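Glutathione-independent glyoxalase DJ-1 (Schizosaccharomyces pombe, PDB 4QYT) catalyses the glutathione-independent conversion of methylglyoxal to D-lactate and takes part in protection against reactive oxygen species. Local coordinates at residues 16-22 with 163-168; 7-13 with 33-39. All coordinates share one frame; numbering follows the deposited sequence.

Contact 1. Residues 16-22 with 163-168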
# COMPACT_ATOMS: atom_id res chain seq x y z
N ASP A 16 -6.82 -1.94 -6.79
CA ASP A 16 -6.12 -0.85 -6.12
C ASP A 16 -4.82 -1.30 -5.44
O ASP A 16 -4.81 -2.24 -4.65
CB ASP A 16 -7.04 -0.22 -5.09
CG ASP A 16 -6.41 0.96 -4.45
OD1 ASP A 16 -6.31 1.99 -5.14
OD2 ASP A 16 -6.00 0.86 -3.27
N GLU A 17 -3.76 -0.54 -5.70
CA GLU A 17 -2.44 -0.86 -5.14
C GLU A 17 -2.41 -0.79 -3.62
O GLU A 17 -1.76 -1.62 -2.96
CB GLU A 17 -1.39 0.08 -5.69
CG GLU A 17 -1.10 -0.01 -7.19
CD GLU A 17 -1.98 0.80 -8.12
OE1 GLU A 17 -3.12 1.20 -7.72
OE2 GLU A 17 -1.54 1.02 -9.26
N ILE A 18 -3.04 0.23 -3.04
CA ILE A 18 -3.00 0.43 -1.60
C ILE A 18 -3.74 -0.70 -0.89
O ILE A 18 -3.24 -1.26 0.12
CB ILE A 18 -3.54 1.82 -1.23
CG1 ILE A 18 -2.60 2.90 -1.77
CG2 ILE A 18 -3.72 1.93 0.27
CD1 ILE A 18 -3.22 4.30 -1.80
N GLU A 19 -4.92 -1.02 -1.39
CA GLU A 19 -5.75 -2.06 -0.77
C GLU A 19 -5.16 -3.45 -0.95
O GLU A 19 -5.40 -4.30 -0.10
CB GLU A 19 -7.14 -1.97 -1.32
CG GLU A 19 -7.82 -0.68 -0.90
CD GLU A 19 -8.99 -0.30 -1.71
OE1 GLU A 19 -9.45 -1.04 -2.56
OE2 GLU A 19 -9.42 0.87 -1.49
N PHE A 20 -4.42 -3.68 -2.02
CA PHE A 20 -3.65 -4.91 -2.18
C PHE A 20 -2.49 -4.96 -1.16
O PHE A 20 -2.32 -5.94 -0.45
CB PHE A 20 -3.12 -5.04 -3.62
CG PHE A 20 -2.31 -6.30 -3.86
CD1 PHE A 20 -0.98 -6.39 -3.41
CD2 PHE A 20 -2.89 -7.42 -4.45
CE1 PHE A 20 -0.24 -7.56 -3.58
CE2 PHE A 20 -2.17 -8.57 -4.62
CZ PHE A 20 -0.86 -8.65 -4.16
N SER A 21 -1.69 -3.89 -1.12
CA SER A 21 -0.42 -3.96 -0.37
C SER A 21 -0.59 -4.08 1.14
O SER A 21 0.28 -4.64 1.80
CB SER A 21 0.45 -2.75 -0.72
OG SER A 21 0.74 -2.70 -2.11
N ALA A 22 -1.62 -3.47 1.71
CA ALA A 22 -1.75 -3.50 3.16
C ALA A 22 -1.96 -4.92 3.71
O ALA A 22 -1.13 -5.38 4.51
CB ALA A 22 -2.83 -2.52 3.62
N GLY A 163 -11.93 1.95 2.32
CA GLY A 163 -11.14 2.57 1.28
C GLY A 163 -9.67 2.48 1.50
O GLY A 163 -9.20 1.83 2.42
N PRO A 164 -8.90 3.17 0.65
CA PRO A 164 -7.45 3.07 0.80
C PRO A 164 -6.99 3.48 2.16
O PRO A 164 -6.10 2.87 2.72
CB PRO A 164 -6.91 3.98 -0.31
CG PRO A 164 -8.03 4.27 -1.18
CD PRO A 164 -9.31 3.94 -0.54
N GLY A 165 -7.62 4.50 2.74
CA GLY A 165 -7.25 4.95 4.08
C GLY A 165 -7.49 3.95 5.18
O GLY A 165 -6.90 4.09 6.24
N THR A 166 -8.36 2.97 4.94
CA THR A 166 -8.68 1.97 5.97
C THR A 166 -8.05 0.61 5.65
O THR A 166 -8.31 -0.34 6.39
CB THR A 166 -10.18 1.81 6.15
OG1 THR A 166 -10.76 1.25 4.98
CG2 THR A 166 -10.83 3.11 6.46
N ALA A 167 -7.17 0.54 4.65
CA ALA A 167 -6.61 -0.75 4.26
C ALA A 167 -5.76 -1.38 5.35
O ALA A 167 -5.78 -2.61 5.52
CB ALA A 167 -5.87 -0.61 2.97
N MET A 168 -5.01 -0.57 6.08
CA MET A 168 -4.23 -1.11 7.18
C MET A 168 -5.13 -1.65 8.31
O MET A 168 -4.93 -2.76 8.80
CB MET A 168 -3.24 -0.08 7.74
CG MET A 168 -2.11 0.28 6.76
SD MET A 168 -1.00 -1.08 6.38
CE MET A 168 -0.15 -1.18 7.94
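Asp-16, whose OD2 comes within 4.4 Å of Pro-164 CB, begins the contact and N-caps helix 17-29: the same OD2 accepts from Glu-19 N (2.9 Å) on the anti side of the carboxylate, while OD1 forms a salt bridge with Arg-29 of the second subunit. Ile-18 follows, with CG2 anti to its backbone N, which lays that methyl against Pro-164: CG2 is 3.8 Å from Pro-164 CB, and the two side chains cross at about a right angle. Next, Glu-19 runs extended beyond CG and carries OE2 over the start of the proline ring, 3.2 Å from Pro-164 CD; the proline N beside it carries no hydrogen, so this is contact without a bond. Its OE1 takes a weak hydrogen bond from Gly-81 N. One turn on, Ala-22 CB packs against Ala-167 CB at 3.6 Å and, at the same distance, meets SD of Met-168. Small side chains thus let the first turns of helices 17-29 and 167-178 lie close together. Glu-19, inferred to be catalytic, lies near the oxidised Cys-114, here the sulfinic acid, in the active site characteristic of the DJ-1/PfpI family.

Contact 2. Residues 7-13 with 33-39. With EDO (1,2-ethanediol), chain E.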
# COMPACT_ATOMS: atom_id res chain seq x y z
N VAL A 7 -3.61 -17.76 3.11
CA VAL A 7 -4.42 -16.65 2.61
C VAL A 7 -4.32 -16.55 1.10
O VAL A 7 -3.23 -16.65 0.52
CB VAL A 7 -3.95 -15.34 3.28
CG1 VAL A 7 -4.78 -14.15 2.82
CG2 VAL A 7 -3.96 -15.47 4.80
N CYS A 8 -5.47 -16.26 0.48
CA CYS A 8 -5.55 -15.86 -0.92
C CYS A 8 -5.94 -14.39 -1.00
O CYS A 8 -7.03 -14.02 -0.52
CB CYS A 8 -6.61 -16.67 -1.64
SG CYS A 8 -6.98 -16.07 -3.29
N LEU A 9 -5.09 -13.59 -1.62
CA LEU A 9 -5.42 -12.21 -1.95
C LEU A 9 -5.74 -12.19 -3.46
O LEU A 9 -4.86 -12.32 -4.30
CB LEU A 9 -4.23 -11.33 -1.58
CG LEU A 9 -4.35 -9.85 -1.77
CD1 LEU A 9 -5.62 -9.22 -1.41
CD2 LEU A 9 -3.17 -9.13 -1.17
N PHE A 10 -7.04 -12.08 -3.76
CA PHE A 10 -7.43 -11.98 -5.16
C PHE A 10 -6.95 -10.66 -5.73
O PHE A 10 -6.90 -9.63 -5.06
CB PHE A 10 -8.95 -12.09 -5.30
CG PHE A 10 -9.50 -13.48 -5.17
CD1 PHE A 10 -9.22 -14.44 -6.13
CD2 PHE A 10 -10.35 -13.84 -4.13
CE1 PHE A 10 -9.78 -15.71 -6.05
CE2 PHE A 10 -10.91 -15.10 -4.07
CZ PHE A 10 -10.64 -16.04 -5.03
N VAL A 11 -6.71 -10.67 -7.05
CA VAL A 11 -6.23 -9.49 -7.75
C VAL A 11 -6.69 -9.59 -9.19
O VAL A 11 -6.74 -10.68 -9.76
CB VAL A 11 -4.70 -9.32 -7.61
CG1 VAL A 11 -3.93 -10.42 -8.34
CG2 VAL A 11 -4.21 -7.94 -8.03
N ALA A 12 -7.01 -8.45 -9.79
CA ALA A 12 -7.44 -8.38 -11.17
C ALA A 12 -6.79 -7.15 -11.79
O ALA A 12 -6.33 -6.25 -11.08
CB ALA A 12 -8.96 -8.27 -11.22
N ASP A 13 -6.83 -7.04 -13.11
CA ASP A 13 -6.52 -5.74 -13.71
C ASP A 13 -7.46 -4.70 -13.11
O ASP A 13 -8.66 -4.92 -13.01
CB ASP A 13 -6.61 -5.85 -15.23
CG ASP A 13 -5.61 -6.81 -15.77
OD1 ASP A 13 -4.41 -6.60 -15.59
OD2 ASP A 13 -6.01 -7.88 -16.27
N PRO A 33 1.41 -17.77 5.36
CA PRO A 33 1.46 -17.91 3.90
C PRO A 33 0.35 -17.17 3.18
O PRO A 33 -0.81 -17.26 3.59
CB PRO A 33 1.35 -19.42 3.69
CG PRO A 33 1.88 -20.00 4.94
CD PRO A 33 1.47 -19.08 6.04
N ILE A 34 0.71 -16.49 2.10
CA ILE A 34 -0.23 -15.71 1.30
C ILE A 34 0.18 -15.78 -0.15
O ILE A 34 1.36 -15.58 -0.46
CB ILE A 34 -0.37 -14.26 1.83
CG1 ILE A 34 -1.44 -13.50 1.07
CG2 ILE A 34 0.96 -13.51 1.85
CD1 ILE A 34 -1.87 -12.22 1.77
N ASP A 35 -0.81 -16.04 -1.01
CA ASP A 35 -0.63 -16.01 -2.46
C ASP A 35 -1.51 -14.91 -3.03
O ASP A 35 -2.65 -14.76 -2.59
CB ASP A 35 -1.10 -17.31 -3.13
CG ASP A 35 -0.26 -18.53 -2.85
OD1 ASP A 35 0.95 -18.39 -2.59
OD2 ASP A 35 -0.82 -19.64 -2.94
N SER A 36 -1.04 -14.25 -4.08
CA SER A 36 -1.91 -13.44 -4.92
C SER A 36 -2.41 -14.31 -6.05
O SER A 36 -1.66 -15.06 -6.67
CB SER A 36 -1.19 -12.20 -5.44
OG SER A 36 -0.01 -12.57 -6.14
N VAL A 37 -3.73 -14.23 -6.27
CA VAL A 37 -4.42 -15.07 -7.24
C VAL A 37 -5.17 -14.18 -8.22
O VAL A 37 -6.13 -13.49 -7.85
CB VAL A 37 -5.36 -16.08 -6.54
CG1 VAL A 37 -6.11 -16.89 -7.57
CG2 VAL A 37 -4.59 -16.99 -5.57
N TYR A 38 -4.68 -14.18 -9.47
CA TYR A 38 -5.14 -13.28 -10.51
C TYR A 38 -6.34 -13.85 -11.25
O TYR A 38 -6.33 -15.01 -11.68
CB TYR A 38 -3.97 -13.05 -11.48
CG TYR A 38 -4.30 -12.34 -12.77
CD1 TYR A 38 -4.76 -11.02 -12.77
CD2 TYR A 38 -4.06 -12.94 -13.99
CE1 TYR A 38 -4.96 -10.31 -13.97
CE2 TYR A 38 -4.28 -12.25 -15.17
CZ TYR A 38 -4.70 -10.93 -15.17
OH TYR A 38 -4.92 -10.32 -16.38
N VAL A 39 -7.31 -12.97 -11.47
CA VAL A 39 -8.45 -13.24 -12.30
C VAL A 39 -8.37 -12.26 -13.47
O VAL A 39 -8.59 -11.06 -13.32
CB VAL A 39 -9.75 -13.01 -11.51
CG1 VAL A 39 -10.99 -13.19 -12.39
CG2 VAL A 39 -9.80 -13.92 -10.30
C1 EDO E . 3.82 -11.37 -6.27
O1 EDO E . 4.29 -10.32 -7.05
C2 EDO E . 2.69 -11.12 -5.24
O2 EDO E . 1.63 -10.60 -5.91
O HOH W 1 -8.57 -8.77 -14.75
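Val-11 and Tyr-38 are paired neighbours on parallel strands 7-12 and 34-39, and the tyrosine reaches from the sheet to the loop beyond it. Its CB lies 4.0 Å from Val-11 O. With CG anti to the backbone N (chi1 169°), the ring runs on along the first strand: CD1 passes 3.6 Å from Val-11 O, CE1 has Asp-13 N in the ring plane at its edge, and CZ approaches Asp-13 OD2. At the tip, OH donates to Asp-13 OD2 over 2.7 Å, on the syn side of a carboxylate turned 82° from the ring. The same OH is also hydrogen-bonded to Asn-42 N, and Asp-13 OD1 to Lys-48 N. One water accepts from Asp-13 N and donates to Asp-13 OD2 and Val-39 O, bridging the loop residue Asp-13 to Val-39 at the end of the pairing.

Behind this end, six backbone hydrogen bonds run from Val-7 N to Val-39 N; the one from Val-11 N to Val-37 O is the most bent, at 142°. On one face Cys-8 SG sits 3.8 Å above the centre of the Phe-10 ring and also touches Val-37 CG2 at 3.4 Å. On the other, Val-7 CG1 packs on Ile-34 CD1, 3.6 Å away, while Ser-36 OG binds Asn-58 N and an ethanediol, probably from the crystallisation liquor.

The chemistry is therefore divided: apolar side chains and backbone bonds join the strands along their length, whereas a phenol, a carboxylate and a water take over at their C-terminal ends.

How the contacts relate
The centres of the two contacts lie 14 Å apart, and their segments alternate along the chain: 7-13, 16-22, 33-39, then 163-168 much later. Strand 7-12, helix 17-29 and strand 34-39 form one beta-alpha-beta unit, so contact 2 pairs its strands within the mixed central sheet, while contact 1 joins the start of its helix to that of helix 167-178. Phe-20 connects them directly: its O lies 3.4 Å from Leu-9 CD2, and in the conformer described here its ring packs on Ser-36 and Val-11. The helix thus has one side on the sheet and another on the late helix, placing Glu-19, an inferred active-site residue, in its first turn after strand 7-12.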